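PDB 5NDX: glycosyl hydrolase, which probably hydrolyses O-glycosidic bonds as a family 39 glycoside hydrolase, a bacterial counterpart of human alpha-L-iduronidase. Local coordinates for residues A[108-111]-A[112-116]. The protein carries 2 engineered substitutions. Numbering follows the deposited sequence.
Sequences EDMD and QVRRW
Asp109 and Val113 close the first turn of helix 110-131: Val113 N donates to Asp109 O over 3.1 Å, nearly straight at 166° and in the carbonyl plane, while the bond from Gln112 N to the same oxygen is weak. Asp109 is the N-cap: with its CG anti to the backbone N (chi1 179°), the carboxylate folds back so that Asp109 OD1 accepts from Asp111 N at 2.9 Å. These short bonds and buried Val113, packed on Ala165 of helix 155-171, form the tight part; Met110 SD adds a loose apolar touch, 4.1 Å from Val113 CG2. The more solvent-exposed side is ionic, with Asp111 outermost. There the Arg114 chain bends at chi3 and brings its guanidinium back over the first turn, Met110 O lying over one face, displaced toward the rim. Asp111 OD1 lies at its edge, 2.9 Å from Arg114 NH1, in a salt bridge held by a single weak hydrogen bond, the two planes being turned 66° apart. Asp109 and Asp111 would probably also suit the positive end of the helix dipole. Together these features make an N-capped helix start with an i to i+3 salt bridge, at the outer end of a helix following strand 91-95 of the TIM barrel.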
loop_
_atom_site.group_PDB
_atom_site.type_symbol
_atom_site.label_atom_id
_atom_site.label_comp_id
_atom_site.label_asym_id
_atom_site.label_seq_id
_atom_site.Cartn_x
_atom_site.Cartn_y
_atom_site.Cartn_z
ATOM N N GLU A 108 -9.821 33.815 -7.046
ATOM C CA GLU A 108 -9.340 35.199 -7.148
ATOM C C GLU A 108 -10.161 36.154 -6.299
ATOM O O GLU A 108 -9.698 37.236 -5.968
ATOM C CB GLU A 108 -9.329 35.647 -8.594
ATOM C CG GLU A 108 -8.512 34.695 -9.449
ATOM C CD GLU A 108 -8.100 35.295 -10.767
ATOM O OE1 GLU A 108 -7.326 36.264 -10.728
ATOM O OE2 GLU A 108 -8.523 34.782 -11.826
ATOM N N ASP A 109 -11.369 35.741 -5.930
ATOM C CA ASP A 109 -12.168 36.473 -4.975
ATOM C C ASP A 109 -11.582 36.265 -3.581
ATOM O O ASP A 109 -11.714 35.189 -3.013
ATOM C CB ASP A 109 -13.613 35.972 -5.056
ATOM C CG ASP A 109 -14.540 36.654 -4.073
ATOM O OD1 ASP A 109 -14.107 37.132 -3.006
ATOM O OD2 ASP A 109 -15.747 36.671 -4.366
ATOM N N MET A 110 -10.987 37.307 -3.014
ATOM C CA MET A 110 -10.311 37.202 -1.727
ATOM C C MET A 110 -11.194 36.888 -0.501
ATOM O O MET A 110 -10.665 36.483 0.552
ATOM C CB MET A 110 -9.461 38.458 -1.454
ATOM C CG MET A 110 -8.248 38.568 -2.368
ATOM S SD MET A 110 -7.011 37.250 -2.171
ATOM C CE MET A 110 -6.490 37.543 -0.480
ATOM N N ASP A 111 -12.511 37.076 -0.602
ATOM C CA ASP A 111 -13.388 36.621 0.486
ATOM C C ASP A 111 -13.516 35.100 0.495
ATOM O O ASP A 111 -13.613 34.496 1.550
ATOM C CB ASP A 111 -14.771 37.261 0.422
ATOM C CG ASP A 111 -14.756 38.733 0.832
ATOM O OD1 ASP A 111 -14.048 39.123 1.795
ATOM O OD2 ASP A 111 -15.459 39.499 0.164
ATOM N N GLN A 112 -13.541 34.512 -0.684
ATOM C CA GLN A 112 -13.534 33.066 -0.822
ATOM C C GLN A 112 -12.190 32.460 -0.393
ATOM O O GLN A 112 -12.163 31.477 0.342
ATOM C CB GLN A 112 -13.861 32.677 -2.236
ATOM C CG GLN A 112 -15.231 33.195 -2.669
ATOM C CD GLN A 112 -15.729 32.472 -3.878
ATOM O OE1 GLN A 112 -16.554 32.962 -4.643
ATOM N NE2 GLN A 112 -15.212 31.303 -4.069
ATOM N N VAL A 113 -11.096 33.092 -0.811
ATOM C CA VAL A 113 -9.752 32.697 -0.397
ATOM C C VAL A 113 -9.679 32.626 1.112
ATOM O O VAL A 113 -9.174 31.632 1.655
ATOM C CB VAL A 113 -8.657 33.638 -0.960
ATOM C CG1 VAL A 113 -7.274 33.333 -0.387
ATOM C CG2 VAL A 113 -8.611 33.525 -2.479
ATOM N N ARG A 114 -10.180 33.669 1.775
ATOM C CA ARG A 114 -10.222 33.730 3.248
ATOM C C ARG A 114 -11.170 32.706 3.901
ATOM O O ARG A 114 -10.898 32.213 4.993
ATOM C CB ARG A 114 -10.575 35.150 3.739
ATOM C CG ARG A 114 -9.353 36.030 3.969
ATOM C CD ARG A 114 -9.660 37.415 4.589
ATOM N NE ARG A 114 -9.238 38.421 3.618
ATOM C CZ ARG A 114 -9.991 38.946 2.654
ATOM N NH1 ARG A 114 -11.293 38.696 2.546
ATOM N NH2 ARG A 114 -9.428 39.781 1.811
ATOM N N ARG A 115 -12.288 32.439 3.245
ATOM C CA ARG A 115 -13.220 31.408 3.661
ATOM C C ARG A 115 -12.568 29.968 3.564
ATOM O O ARG A 115 -12.745 29.137 4.460
ATOM C CB ARG A 115 -14.476 31.534 2.796
ATOM C CG ARG A 115 -15.643 30.634 3.166
ATOM C CD ARG A 115 -17.020 31.131 2.668
ATOM N NE ARG A 115 -18.087 30.157 3.006
ATOM C CZ ARG A 115 -18.530 29.873 4.251
ATOM N NH1 ARG A 115 -18.034 30.481 5.337
ATOM N NH2 ARG A 115 -19.490 28.962 4.437
ATOM N N TRP A 116 -11.802 29.726 2.499
ATOM C CA TRP A 116 -11.032 28.495 2.318
ATOM C C TRP A 116 -9.988 28.332 3.423
ATOM O O TRP A 116 -9.925 27.276 4.050
ATOM C CB TRP A 116 -10.353 28.424 0.941
ATOM C CG TRP A 116 -9.742 27.083 0.700
ATOM C CD1 TRP A 116 -8.435 26.726 0.893
ATOM C CD2 TRP A 116 -10.424 25.904 0.260
ATOM N NE1 TRP A 116 -8.255 25.405 0.573
ATOM C CE2 TRP A 116 -9.462 24.866 0.200
ATOM C CE3 TRP A 116 -11.753 25.616 -0.075
ATOM C CZ2 TRP A 116 -9.792 23.554 -0.201
ATOM C CZ3 TRP A 116 -12.082 24.312 -0.497
ATOM C CH2 TRP A 116 -11.097 23.302 -0.562
#